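Local coordinates for protein D-lactate dehydrogenase (Fermentative) (Pseudomonas aeruginosa, PDB 5Z20) that catalyses the NAD-dependent interconversion of pyruvate and D-lactate, as a fermentative member of the D-isomer specific 2-hydroxyacid dehydrogenase family, at residues Thr227-Asp232 with Leu253-Ala258; Asp274-Glu279 with Asp294-Arg299; Asp281-Asp286 with Val308-Ala313. All coordinates share one frame; numbering follows the deposited sequence.

Interaction 1 (Thr227-Asp232 with Leu253-Ala258); sequences TRHLID and LVNAAA. With NAI (1,4-dihydronicotinamide adenine dinucleotide), chain L.
Ile231 and Val254 form a single beta bridge between two loops of the Rossmann-type NAD-binding domain, one leading into helix 233-238 and the other into helix 256-265. Two backbone bonds make the bridge: Ile231 N donates to Leu253 O at 3.0 Å, and Asn255 N to Ile231 O at 2.9 Å. A type II turn from Thr227 to Leu230 brings the first loop round to meet the second.

Apolar contacts flank these bonds. Ile231 CB lies 3.9 Å from Val254 CG1, and the pair packs against Leu219 of strand 216-219. Further along, Thr227 and Leu253 run alongside each other, pointing the same way, while Thr227 CG2 comes 3.3 Å from N6A of the NADH adenine, so the contact reaches the edge of the cofactor site.

The His229 ring carries the CH-pi part of the contact. With CG beside the backbone N (chi1 -67°), it swings back to Asn255, whose CB sits over one face, ring and amide planes 43° apart; Arg228 NH1 covers the opposite face, and His229 NE2 is hydrogen-bonded to Glu277. Both loops end in N-caps: Asp232 OD1 accepts from Arg235 N, and Asn255 OD1 takes Ala258 N at 3.2 Å, with the donor well above the plane of the amide carbonyl.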
loop_
_atom_site.group_PDB
_atom_site.type_symbol
_atom_site.label_atom_id
_atom_site.label_comp_id
_atom_site.label_asym_id
_atom_site.label_seq_id
_atom_site.Cartn_x
_atom_site.Cartn_y
_atom_site.Cartn_z
ATOM N N THR B 227 29.038 11.352 -19.641
ATOM C CA THR B 227 28.371 10.296 -18.851
ATOM C C THR B 227 26.906 10.197 -19.182
ATOM O O THR B 227 26.230 9.309 -18.705
ATOM C CB THR B 227 28.544 10.528 -17.326
ATOM O OG1 THR B 227 28.037 11.828 -16.989
ATOM C CG2 THR B 227 29.988 10.492 -16.961
ATOM N N ARG B 228 26.419 11.114 -19.991
ATOM C CA ARG B 228 25.047 11.115 -20.378
ATOM C C ARG B 228 24.661 9.809 -21.067
ATOM O O ARG B 228 25.308 9.390 -21.978
ATOM C CB ARG B 228 24.774 12.292 -21.296
ATOM C CG ARG B 228 23.438 12.259 -21.995
ATOM C CD ARG B 228 23.158 13.590 -22.748
ATOM N NE ARG B 228 21.783 13.900 -22.575
ATOM C CZ ARG B 228 20.810 13.241 -23.194
ATOM N NH1 ARG B 228 21.058 12.243 -24.062
ATOM N NH2 ARG B 228 19.569 13.570 -22.915
ATOM N N HIS B 229 23.633 9.123 -20.592
ATOM C CA HIS B 229 23.248 7.753 -21.120
ATOM C C HIS B 229 24.423 6.792 -21.131
ATOM O O HIS B 229 24.503 5.888 -21.942
ATOM C CB HIS B 229 22.543 7.887 -22.455
ATOM C CG HIS B 229 21.216 8.545 -22.330
ATOM N ND1 HIS B 229 20.263 8.483 -23.310
ATOM C CD2 HIS B 229 20.642 9.217 -21.300
ATOM C CE1 HIS B 229 19.180 9.132 -22.917
ATOM N NE2 HIS B 229 19.392 9.601 -21.703
ATOM N N LEU B 230 25.318 6.935 -20.166
ATOM C CA LEU B 230 26.342 5.930 -20.002
ATOM C C LEU B 230 25.764 4.493 -19.932
ATOM O O LEU B 230 26.308 3.565 -20.516
ATOM C CB LEU B 230 27.111 6.224 -18.731
ATOM C CG LEU B 230 28.312 5.345 -18.511
ATOM C CD1 LEU B 230 29.422 5.795 -19.461
ATOM C CD2 LEU B 230 28.778 5.424 -17.107
ATOM N N ILE B 231 24.684 4.289 -19.192
ATOM C CA ILE B 231 24.039 2.982 -19.169
ATOM C C ILE B 231 22.917 3.008 -20.202
ATOM O O ILE B 231 21.805 3.535 -19.979
ATOM C CB ILE B 231 23.516 2.583 -17.787
ATOM C CG1 ILE B 231 24.620 2.645 -16.715
ATOM C CG2 ILE B 231 22.934 1.187 -17.803
ATOM C CD1 ILE B 231 25.796 1.781 -17.007
ATOM N N ASP B 232 23.242 2.450 -21.366
ATOM C CA ASP B 232 22.306 2.351 -22.477
ATOM C C ASP B 232 22.032 0.888 -22.843
ATOM O O ASP B 232 22.499 -0.019 -22.153
ATOM C CB ASP B 232 22.794 3.140 -23.696
ATOM C CG ASP B 232 24.144 2.671 -24.197
ATOM O OD1 ASP B 232 24.524 1.519 -23.899
ATOM O OD2 ASP B 232 24.824 3.456 -24.891
ATOM N N LEU B 253 22.143 9.766 -16.420
ATOM C CA LEU B 253 23.213 8.762 -16.564
ATOM C C LEU B 253 22.741 7.470 -17.190
ATOM O O LEU B 253 23.559 6.644 -17.615
ATOM C CB LEU B 253 23.801 8.397 -15.217
ATOM C CG LEU B 253 24.509 9.507 -14.403
ATOM C CD1 LEU B 253 25.069 8.936 -13.111
ATOM C CD2 LEU B 253 25.661 10.137 -15.199
ATOM N N VAL B 254 21.430 7.236 -17.202
ATOM C CA VAL B 254 20.917 5.982 -17.732
ATOM C C VAL B 254 19.811 6.264 -18.754
ATOM O O VAL B 254 19.134 7.335 -18.771
ATOM C CB VAL B 254 20.290 5.076 -16.617
ATOM C CG1 VAL B 254 21.289 4.796 -15.529
ATOM C CG2 VAL B 254 19.054 5.704 -16.035
ATOM N N ASN B 255 19.568 5.276 -19.603
ATOM C CA ASN B 255 18.444 5.371 -20.502
ATOM C C ASN B 255 17.375 4.506 -19.941
ATOM O O ASN B 255 17.404 3.268 -20.042
ATOM C CB ASN B 255 18.856 4.929 -21.870
ATOM C CG ASN B 255 17.687 4.917 -22.860
ATOM O OD1 ASN B 255 16.560 4.689 -22.512
ATOM N ND2 ASN B 255 17.999 5.120 -24.078
ATOM N N ALA B 256 16.394 5.142 -19.348
ATOM C CA ALA B 256 15.407 4.360 -18.605
ATOM C C ALA B 256 14.515 3.485 -19.471
ATOM O O ALA B 256 14.082 2.444 -19.027
ATOM C CB ALA B 256 14.548 5.308 -17.759
ATOM N N ALA B 257 14.209 3.902 -20.725
ATOM C CA ALA B 257 13.470 3.002 -21.661
ATOM C C ALA B 257 14.224 1.700 -21.844
ATOM O O ALA B 257 13.631 0.646 -21.905
ATOM C CB ALA B 257 13.163 3.650 -23.044
ATOM N N ALA B 258 15.537 1.760 -21.921
ATOM C CA ALA B 258 16.298 0.491 -22.086
ATOM C C ALA B 258 16.289 -0.334 -20.799
ATOM O O ALA B 258 16.322 -1.548 -20.832
ATOM C CB ALA B 258 17.722 0.824 -22.468
HETATM P PA NAI L . 33.290 13.869 -6.857
HETATM O O1A NAI L . 33.572 14.878 -7.795
HETATM O O2A NAI L . 33.972 13.807 -5.594
HETATM O O5B NAI L . 33.539 12.558 -7.601
HETATM C C5B NAI L . 33.071 12.257 -8.867
HETATM C C4B NAI L . 33.912 11.134 -9.416
HETATM O O4B NAI L . 33.412 10.745 -10.675
HETATM C C3B NAI L . 35.399 11.485 -9.550
HETATM O O3B NAI L . 36.306 10.476 -9.166
HETATM C C2B NAI L . 35.480 11.612 -11.026
HETATM O O2B NAI L . 36.743 11.410 -11.602
HETATM C C1B NAI L . 34.499 10.573 -11.515
HETATM N N9A NAI L . 34.213 10.777 -12.938
HETATM C C8A NAI L . 34.260 11.936 -13.576
HETATM N N7A NAI L . 34.000 11.808 -14.834
HETATM C C5A NAI L . 33.777 10.550 -15.059
HETATM C C6A NAI L . 33.437 9.761 -16.239
HETATM N N6A NAI L . 33.296 10.344 -17.418
HETATM N N1A NAI L . 33.272 8.460 -16.073
HETATM C C2A NAI L . 33.439 7.905 -14.893
HETATM N N3A NAI L . 33.739 8.562 -13.790
HETATM C C4A NAI L . 33.933 9.858 -13.807
HETATM O O3 NAI L . 31.735 13.941 -6.726
HETATM P PN NAI L . 30.842 13.326 -5.602
HETATM O O1N NAI L . 30.866 14.208 -4.502
HETATM O O2N NAI L . 31.214 11.974 -5.423
HETATM O O5D NAI L . 29.515 13.433 -6.349
HETATM C C5D NAI L . 29.067 12.470 -7.252
HETATM C C4D NAI L . 27.737 12.835 -7.894
HETATM O O4D NAI L . 26.610 12.324 -7.229
HETATM C C3D NAI L . 27.465 14.308 -8.036
HETATM O O3D NAI L . 27.986 14.840 -9.226
HETATM C C2D NAI L . 25.957 14.384 -8.021
HETATM O O2D NAI L . 25.408 14.427 -9.307
HETATM C C1D NAI L . 25.497 13.116 -7.374
HETATM N N1N NAI L . 24.868 13.407 -6.103
HETATM C C2N NAI L . 23.667 12.930 -5.862
HETATM C C3N NAI L . 23.012 13.151 -4.670
HETATM C C7N NAI L . 21.630 12.583 -4.426
HETATM O O7N NAI L . 20.911 13.087 -3.658
HETATM N N7N NAI L . 21.179 11.541 -5.037
HETATM C C4N NAI L . 23.652 13.962 -3.742
HETATM C C5N NAI L . 24.895 14.467 -4.016
HETATM C C6N NAI L . 25.487 14.160 -5.213
HETATM O O HOH W 1 20.899 5.806 -25.367
#

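Interaction 2 (Asp274-Glu279 with Asp294-Arg299); sequences DVYEEE and DDVLAR. With NAI (1,4-dihydronicotinamide adenine dinucleotide), chain L.
The Tyr276 phenol reaches the start of helix 295-302, where its OH donates to the N-cap residue, Asp294 OD1, at 2.7 Å. This is the tight part of the contact. The bond meets the syn side of the carboxylate, 32° out of its plane. The same oxygen accepts Leu297 N at 2.9 Å from the same face, so one N-cap atom is gripped twice and ties the phenol to the start of the helix. Ring and carboxylate planes stand 74° apart, with Asp294 OD2 at the ring edge. Over one ring face lies Leu297 CB, 3.8 Å from Tyr276 CE2, in a CH-pi contact, and Val296 CG1 lies at the ring edge, near its plane, beside the hydroxyl.

The looser side belongs to Glu278, which is exposed. Its CB approaches Asp294 OD2 at 3.5 Å, but the chain bends at chi2 (-55°) and its carboxylate ends away from the helix.

At the other end of 274-279, Asp274 OD2 accepts the NADH carboxamide N7N at 3.1 Å. Phe148 of a neighbouring subunit packs on Leu297. The contact joins the loop leaving strand 268-273 to helix 295-302, with Ala256 of helix 256-265 touching both Tyr276 and Val296.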
loop_
_atom_site.group_PDB
_atom_site.type_symbol
_atom_site.label_atom_id
_atom_site.label_comp_id
_atom_site.label_asym_id
_atom_site.label_seq_id
_atom_site.Cartn_x
_atom_site.Cartn_y
_atom_site.Cartn_z
ATOM N N ASP B 274 17.391 6.672 -7.128
ATOM C CA ASP B 274 17.042 7.858 -6.318
ATOM C C ASP B 274 16.821 9.076 -7.232
ATOM O O ASP B 274 16.554 10.147 -6.753
ATOM C CB ASP B 274 18.143 8.127 -5.302
ATOM C CG ASP B 274 17.783 9.172 -4.314
ATOM O OD1 ASP B 274 16.663 9.054 -3.725
ATOM O OD2 ASP B 274 18.536 10.178 -4.144
ATOM N N VAL B 275 17.038 8.898 -8.537
ATOM C CA VAL B 275 17.026 9.947 -9.522
ATOM C C VAL B 275 16.426 9.447 -10.813
ATOM O O VAL B 275 16.423 8.248 -11.106
ATOM C CB VAL B 275 18.428 10.511 -9.830
ATOM C CG1 VAL B 275 18.979 11.183 -8.578
ATOM C CG2 VAL B 275 19.384 9.423 -10.322
ATOM N N TYR B 276 15.892 10.371 -11.566
ATOM C CA TYR B 276 15.227 10.039 -12.832
ATOM C C TYR B 276 15.429 11.203 -13.828
ATOM O O TYR B 276 15.315 12.388 -13.458
ATOM C CB TYR B 276 13.723 9.707 -12.601
ATOM C CG TYR B 276 12.978 9.409 -13.869
ATOM C CD1 TYR B 276 13.305 8.287 -14.672
ATOM C CD2 TYR B 276 11.998 10.266 -14.339
ATOM C CE1 TYR B 276 12.673 8.059 -15.892
ATOM C CE2 TYR B 276 11.339 10.036 -15.536
ATOM C CZ TYR B 276 11.681 8.930 -16.314
ATOM O OH TYR B 276 11.092 8.717 -17.501
ATOM N N GLU B 277 15.609 10.866 -15.092
ATOM C CA GLU B 277 15.951 11.859 -16.100
ATOM C C GLU B 277 14.945 12.974 -16.225
ATOM O O GLU B 277 15.346 14.140 -16.298
ATOM C CB GLU B 277 16.192 11.193 -17.432
ATOM C CG GLU B 277 16.561 12.139 -18.560
ATOM C CD GLU B 277 17.274 11.434 -19.733
ATOM O OE1 GLU B 277 17.443 10.198 -19.768
ATOM O OE2 GLU B 277 17.664 12.142 -20.643
ATOM N N GLU B 278 13.657 12.675 -16.217
ATOM C CA GLU B 278 12.651 13.729 -16.314
ATOM C C GLU B 278 12.115 14.058 -14.948
ATOM O O GLU B 278 10.953 14.336 -14.798
ATOM C CB GLU B 278 11.486 13.336 -17.224
ATOM C CG GLU B 278 11.889 12.787 -18.597
ATOM C CD GLU B 278 12.796 13.735 -19.369
ATOM O OE1 GLU B 278 12.672 14.976 -19.197
ATOM O OE2 GLU B 278 13.676 13.235 -20.077
ATOM N N GLU B 279 12.940 14.051 -13.922
ATOM C CA GLU B 279 12.377 14.294 -12.587
ATOM C C GLU B 279 12.048 15.755 -12.309
ATOM O O GLU B 279 11.346 16.039 -11.322
ATOM C CB GLU B 279 13.340 13.806 -11.504
ATOM C CG GLU B 279 14.636 14.591 -11.390
ATOM C CD GLU B 279 15.493 14.078 -10.245
ATOM O OE1 GLU B 279 16.093 12.992 -10.399
ATOM O OE2 GLU B 279 15.608 14.832 -9.220
ATOM N N ASP B 294 4.508 10.732 -17.413
ATOM C CA ASP B 294 5.726 10.111 -17.961
ATOM C C ASP B 294 5.603 8.584 -18.025
ATOM O O ASP B 294 5.534 7.904 -16.999
ATOM C CB ASP B 294 6.880 10.510 -17.066
ATOM C CG ASP B 294 8.219 10.081 -17.645
ATOM O OD1 ASP B 294 8.458 8.913 -17.938
ATOM O OD2 ASP B 294 9.038 10.937 -17.836
ATOM N N ASP B 295 5.464 8.081 -19.247
ATOM C CA ASP B 295 5.195 6.671 -19.477
ATOM C C ASP B 295 6.263 5.766 -18.924
ATOM O O ASP B 295 5.989 4.691 -18.393
ATOM C CB ASP B 295 5.062 6.390 -20.980
ATOM C CG ASP B 295 3.817 7.002 -21.597
ATOM O OD1 ASP B 295 2.834 7.265 -20.870
ATOM O OD2 ASP B 295 3.830 7.208 -22.830
ATOM N N VAL B 296 7.494 6.210 -19.089
ATOM C CA VAL B 296 8.640 5.410 -18.765
ATOM C C VAL B 296 8.738 5.299 -17.238
ATOM O O VAL B 296 8.888 4.187 -16.707
ATOM C CB VAL B 296 9.918 6.030 -19.378
ATOM C CG1 VAL B 296 11.176 5.438 -18.781
ATOM C CG2 VAL B 296 9.891 5.793 -20.915
ATOM N N LEU B 297 8.564 6.411 -16.542
ATOM C CA LEU B 297 8.586 6.343 -15.050
ATOM C C LEU B 297 7.432 5.484 -14.536
ATOM O O LEU B 297 7.612 4.650 -13.665
ATOM C CB LEU B 297 8.493 7.698 -14.431
ATOM C CG LEU B 297 8.619 7.717 -12.902
ATOM C CD1 LEU B 297 9.882 7.113 -12.407
ATOM C CD2 LEU B 297 8.539 9.150 -12.419
ATOM N N ALA B 298 6.234 5.653 -15.098
ATOM C CA ALA B 298 5.080 4.836 -14.652
ATOM C C ALA B 298 5.368 3.360 -14.776
ATOM O O ALA B 298 5.060 2.571 -13.904
ATOM C CB ALA B 298 3.839 5.196 -15.430
ATOM N N ARG B 299 6.042 2.967 -15.853
ATOM C CA ARG B 299 6.318 1.558 -16.088
ATOM C C ARG B 299 7.387 1.093 -15.127
ATOM O O ARG B 299 7.315 -0.015 -14.590
ATOM C CB ARG B 299 6.695 1.392 -17.595
ATOM C CG ARG B 299 7.014 -0.034 -18.039
ATOM C CD ARG B 299 5.837 -0.935 -17.704
ATOM N NE ARG B 299 5.847 -2.165 -18.498
ATOM C CZ ARG B 299 5.762 -3.397 -18.046
ATOM N NH1 ARG B 299 5.635 -3.659 -16.726
ATOM N NH2 ARG B 299 5.750 -4.410 -18.916
HETATM P PA NAI L . 33.290 13.869 -6.857
HETATM O O1A NAI L . 33.572 14.878 -7.795
HETATM O O2A NAI L . 33.972 13.807 -5.594
HETATM O O5B NAI L . 33.539 12.558 -7.601
HETATM C C5B NAI L . 33.071 12.257 -8.867
HETATM C C4B NAI L . 33.912 11.134 -9.416
HETATM O O4B NAI L . 33.412 10.745 -10.675
HETATM C C3B NAI L . 35.399 11.485 -9.550
HETATM O O3B NAI L . 36.306 10.476 -9.166
HETATM C C2B NAI L . 35.480 11.612 -11.026
HETATM O O2B NAI L . 36.743 11.410 -11.602
HETATM C C1B NAI L . 34.499 10.573 -11.515
HETATM N N9A NAI L . 34.213 10.777 -12.938
HETATM C C8A NAI L . 34.260 11.936 -13.576
HETATM N N7A NAI L . 34.000 11.808 -14.834
HETATM C C5A NAI L . 33.777 10.550 -15.059
HETATM C C6A NAI L . 33.437 9.761 -16.239
HETATM N N6A NAI L . 33.296 10.344 -17.418
HETATM N N1A NAI L . 33.272 8.460 -16.073
HETATM C C2A NAI L . 33.439 7.905 -14.893
HETATM N N3A NAI L . 33.739 8.562 -13.790
HETATM C C4A NAI L . 33.933 9.858 -13.807
HETATM O O3 NAI L . 31.735 13.941 -6.726
HETATM P PN NAI L . 30.842 13.326 -5.602
HETATM O O1N NAI L . 30.866 14.208 -4.502
HETATM O O2N NAI L . 31.214 11.974 -5.423
HETATM O O5D NAI L . 29.515 13.433 -6.349
HETATM C C5D NAI L . 29.067 12.470 -7.252
HETATM C C4D NAI L . 27.737 12.835 -7.894
HETATM O O4D NAI L . 26.610 12.324 -7.229
HETATM C C3D NAI L . 27.465 14.308 -8.036
HETATM O O3D NAI L . 27.986 14.840 -9.226
HETATM C C2D NAI L . 25.957 14.384 -8.021
HETATM O O2D NAI L . 25.408 14.427 -9.307
HETATM C C1D NAI L . 25.497 13.116 -7.374
HETATM N N1N NAI L . 24.868 13.407 -6.103
HETATM C C2N NAI L . 23.667 12.930 -5.862
HETATM C C3N NAI L . 23.012 13.151 -4.670
HETATM C C7N NAI L . 21.630 12.583 -4.426
HETATM O O7N NAI L . 20.911 13.087 -3.658
HETATM N N7N NAI L . 21.179 11.541 -5.037
HETATM C C4N NAI L . 23.652 13.962 -3.742
HETATM C C5N NAI L . 24.895 14.467 -4.016
HETATM C C6N NAI L . 25.487 14.160 -5.213
#

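Interaction 3 (Asp281-Asp286 with Val308-Ala313); sequences DIFFED and VTAHQA. With NAI (1,4-dihydronicotinamide adenine dinucleotide), chain L; OXM (oxamic acid), chain M.
Phe283 and Ala310 bring the two loops together, their CA atoms 5.9 Å apart, with a type II turn from Ile282 to Glu285 on one side and an inverse gamma turn centred on Ala310 on the other. The contact is buried and rests mainly on the two phenylalanine rings. Ala310 CA lies over one face of the Phe283 ring, 3.7 Å from CE2, in a CH-pi contact offset toward the rim, while His311 CB stands at the ring edge. Phe148 of a neighbouring subunit meets the same phenylalanine, so this packing extends across the subunit interface.

Phe284 approaches with its far end: CZ touches His311 CB at 3.6 Å, and CE1 lies 3.5 Å from His311 O, which is near the ring plane. The Phe284 and His311 rings lie obliquely, planes 38° apart.

His311 turns CG anti to the backbone N (chi1 -154°), which carries its imidazole past the phenylalanines to the substrate site. There NE2 donates to O1 of the bound oxamic acid at 2.8 Å, with the oxygen in the ring plane, and CD2 comes 3.2 Å from O7N of the NADH carboxamide. The other ring nitrogen, ND1, is hydrogen-bonded to Glu279 OE2. His311 facing the oxamic acid with Glu279 behind it is consistent with the acid-base histidine and its glutamate partner in this family, the histidine exchanging a proton with the substrate oxygen.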
loop_
_atom_site.group_PDB
_atom_site.type_symbol
_atom_site.label_atom_id
_atom_site.label_comp_id
_atom_site.label_asym_id
_atom_site.label_seq_id
_atom_site.Cartn_x
_atom_site.Cartn_y
_atom_site.Cartn_z
ATOM N N ASP B 281 10.346 18.447 -13.080
ATOM C CA ASP B 281 9.028 18.992 -12.815
ATOM C C ASP B 281 8.098 18.079 -12.082
ATOM O O ASP B 281 6.922 18.350 -12.076
ATOM C CB ASP B 281 8.390 19.373 -14.132
ATOM C CG ASP B 281 9.024 20.613 -14.691
ATOM O OD1 ASP B 281 9.415 21.527 -13.877
ATOM O OD2 ASP B 281 9.184 20.651 -15.927
ATOM N N ILE B 282 8.580 16.953 -11.579
ATOM C CA ILE B 282 7.728 16.061 -10.737
ATOM C C ILE B 282 8.250 15.774 -9.349
ATOM O O ILE B 282 7.484 15.752 -8.450
ATOM C CB ILE B 282 7.361 14.741 -11.374
ATOM C CG1 ILE B 282 8.582 14.061 -11.939
ATOM C CG2 ILE B 282 6.370 14.995 -12.538
ATOM C CD1 ILE B 282 8.295 12.677 -12.471
ATOM N N PHE B 283 9.534 15.531 -9.155
ATOM C CA PHE B 283 9.996 15.204 -7.812
ATOM C C PHE B 283 9.857 16.383 -6.827
ATOM O O PHE B 283 9.763 17.549 -7.179
ATOM C CB PHE B 283 11.462 14.739 -7.861
ATOM C CG PHE B 283 11.682 13.302 -8.310
ATOM C CD1 PHE B 283 10.685 12.522 -8.893
ATOM C CD2 PHE B 283 12.901 12.751 -8.135
ATOM C CE1 PHE B 283 10.937 11.195 -9.244
ATOM C CE2 PHE B 283 13.171 11.423 -8.489
ATOM C CZ PHE B 283 12.188 10.637 -9.054
ATOM N N PHE B 284 9.864 16.011 -5.572
ATOM C CA PHE B 284 9.674 16.892 -4.444
ATOM C C PHE B 284 8.250 17.386 -4.260
ATOM O O PHE B 284 8.005 18.167 -3.432
ATOM C CB PHE B 284 10.723 18.014 -4.392
ATOM C CG PHE B 284 12.130 17.538 -4.562
ATOM C CD1 PHE B 284 12.749 16.795 -3.590
ATOM C CD2 PHE B 284 12.816 17.812 -5.692
ATOM C CE1 PHE B 284 14.032 16.347 -3.746
ATOM C CE2 PHE B 284 14.088 17.358 -5.860
ATOM C CZ PHE B 284 14.698 16.616 -4.888
ATOM N N GLU B 285 7.316 16.872 -5.018
ATOM C CA GLU B 285 5.943 17.262 -4.863
ATOM C C GLU B 285 5.089 16.021 -4.754
ATOM O O GLU B 285 5.395 15.030 -5.327
ATOM C CB GLU B 285 5.444 18.078 -6.070
ATOM C CG GLU B 285 6.283 19.233 -6.551
ATOM C CD GLU B 285 6.301 19.338 -8.085
ATOM O OE1 GLU B 285 7.397 19.272 -8.717
ATOM O OE2 GLU B 285 5.194 19.462 -8.641
ATOM N N ASP B 286 3.984 16.112 -4.053
ATOM C CA ASP B 286 3.010 15.074 -4.110
ATOM C C ASP B 286 2.142 15.212 -5.371
ATOM O O ASP B 286 1.260 16.048 -5.384
ATOM C CB ASP B 286 2.064 15.182 -2.914
ATOM C CG ASP B 286 1.044 14.041 -2.885
ATOM O OD1 ASP B 286 0.969 13.188 -3.806
ATOM O OD2 ASP B 286 0.329 13.985 -1.907
ATOM N N VAL B 308 12.153 3.086 -6.338
ATOM C CA VAL B 308 12.454 4.458 -6.625
ATOM C C VAL B 308 12.210 5.286 -5.392
ATOM O O VAL B 308 11.120 5.221 -4.812
ATOM C CB VAL B 308 11.532 5.008 -7.722
ATOM C CG1 VAL B 308 11.815 6.472 -7.983
ATOM C CG2 VAL B 308 11.694 4.237 -9.037
ATOM N N THR B 309 13.224 6.040 -4.987
ATOM C CA THR B 309 13.070 7.039 -4.001
ATOM C C THR B 309 13.252 8.362 -4.691
ATOM O O THR B 309 13.982 8.474 -5.681
ATOM C CB THR B 309 14.078 6.880 -2.843
ATOM O OG1 THR B 309 15.410 6.815 -3.348
ATOM C CG2 THR B 309 13.821 5.656 -2.078
ATOM N N ALA B 310 12.549 9.371 -4.184
ATOM C CA ALA B 310 12.426 10.651 -4.903
ATOM C C ALA B 310 13.538 11.633 -4.571
ATOM O O ALA B 310 13.312 12.729 -3.996
ATOM C CB ALA B 310 11.042 11.249 -4.651
ATOM N N HIS B 311 14.750 11.215 -4.914
ATOM C CA HIS B 311 15.932 12.057 -4.757
ATOM C C HIS B 311 16.149 12.513 -3.326
ATOM O O HIS B 311 16.266 13.716 -3.040
ATOM C CB HIS B 311 15.865 13.285 -5.702
ATOM C CG HIS B 311 17.185 13.826 -6.069
ATOM N ND1 HIS B 311 17.447 14.385 -7.309
ATOM C CD2 HIS B 311 18.331 13.944 -5.351
ATOM C CE1 HIS B 311 18.708 14.792 -7.352
ATOM N NE2 HIS B 311 19.264 14.550 -6.172
ATOM N N GLN B 312 16.177 11.535 -2.443
ATOM C CA GLN B 312 16.327 11.775 -1.017
ATOM C C GLN B 312 17.621 11.201 -0.491
ATOM O O GLN B 312 17.791 11.140 0.734
ATOM C CB GLN B 312 15.126 11.174 -0.221
ATOM C CG GLN B 312 15.014 9.649 -0.367
ATOM C CD GLN B 312 13.982 9.008 0.578
ATOM O OE1 GLN B 312 12.863 8.758 0.175
ATOM N NE2 GLN B 312 14.359 8.805 1.818
ATOM N N ALA B 313 18.563 10.807 -1.359
ATOM C CA ALA B 313 19.819 10.290 -0.827
ATOM C C ALA B 313 20.588 11.304 0.042
ATOM O O ALA B 313 21.309 10.920 0.959
ATOM C CB ALA B 313 20.714 9.836 -1.952
HETATM P PA NAI L . 33.290 13.869 -6.857
HETATM O O1A NAI L . 33.572 14.878 -7.795
HETATM O O2A NAI L . 33.972 13.807 -5.594
HETATM O O5B NAI L . 33.539 12.558 -7.601
HETATM C C5B NAI L . 33.071 12.257 -8.867
HETATM C C4B NAI L . 33.912 11.134 -9.416
HETATM O O4B NAI L . 33.412 10.745 -10.675
HETATM C C3B NAI L . 35.399 11.485 -9.550
HETATM O O3B NAI L . 36.306 10.476 -9.166
HETATM C C2B NAI L . 35.480 11.612 -11.026
HETATM O O2B NAI L . 36.743 11.410 -11.602
HETATM C C1B NAI L . 34.499 10.573 -11.515
HETATM N N9A NAI L . 34.213 10.777 -12.938
HETATM C C8A NAI L . 34.260 11.936 -13.576
HETATM N N7A NAI L . 34.000 11.808 -14.834
HETATM C C5A NAI L . 33.777 10.550 -15.059
HETATM C C6A NAI L . 33.437 9.761 -16.239
HETATM N N6A NAI L . 33.296 10.344 -17.418
HETATM N N1A NAI L . 33.272 8.460 -16.073
HETATM C C2A NAI L . 33.439 7.905 -14.893
HETATM N N3A NAI L . 33.739 8.562 -13.790
HETATM C C4A NAI L . 33.933 9.858 -13.807
HETATM O O3 NAI L . 31.735 13.941 -6.726
HETATM P PN NAI L . 30.842 13.326 -5.602
HETATM O O1N NAI L . 30.866 14.208 -4.502
HETATM O O2N NAI L . 31.214 11.974 -5.423
HETATM O O5D NAI L . 29.515 13.433 -6.349
HETATM C C5D NAI L . 29.067 12.470 -7.252
HETATM C C4D NAI L . 27.737 12.835 -7.894
HETATM O O4D NAI L . 26.610 12.324 -7.229
HETATM C C3D NAI L . 27.465 14.308 -8.036
HETATM O O3D NAI L . 27.986 14.840 -9.226
HETATM C C2D NAI L . 25.957 14.384 -8.021
HETATM O O2D NAI L . 25.408 14.427 -9.307
HETATM C C1D NAI L . 25.497 13.116 -7.374
HETATM N N1N NAI L . 24.868 13.407 -6.103
HETATM C C2N NAI L . 23.667 12.930 -5.862
HETATM C C3N NAI L . 23.012 13.151 -4.670
HETATM C C7N NAI L . 21.630 12.583 -4.426
HETATM O O7N NAI L . 20.911 13.087 -3.658
HETATM N N7N NAI L . 21.179 11.541 -5.037
HETATM C C4N NAI L . 23.652 13.962 -3.742
HETATM C C5N NAI L . 24.895 14.467 -4.016
HETATM C C6N NAI L . 25.487 14.160 -5.213
HETATM C C1 OXM M . 22.007 16.390 -4.643
HETATM N N1 OXM M . 21.234 16.475 -3.562
HETATM O O1 OXM M . 21.711 15.680 -5.591
HETATM C C2 OXM M . 23.239 17.170 -4.691
HETATM O O2 OXM M . 23.759 17.415 -5.802
HETATM O O3 OXM M . 23.744 17.573 -3.621
#

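From the N terminus, interaction 1 comes first: it closes the excursion from residue 232 through helix 233-238 and strand 243-247 to residue 253, and is complete before the others open. Interactions 2 and 3 cross, since 281-286 falls between the segments of interaction 2, and 294-299 between those of interaction 3. Interaction 2 closes a loop with no helix or strand; interaction 3 spans helix 295-302 and strand 306-308. Loop 274-279 stands between the other two contacts; Ala256 packs on Val296, and Asp274 bonds Thr309. All three touch NADH from loops beyond the strands of the Rossmann-type sheet, interaction 1 at the adenine, 2 and 3 at the nicotinamide end.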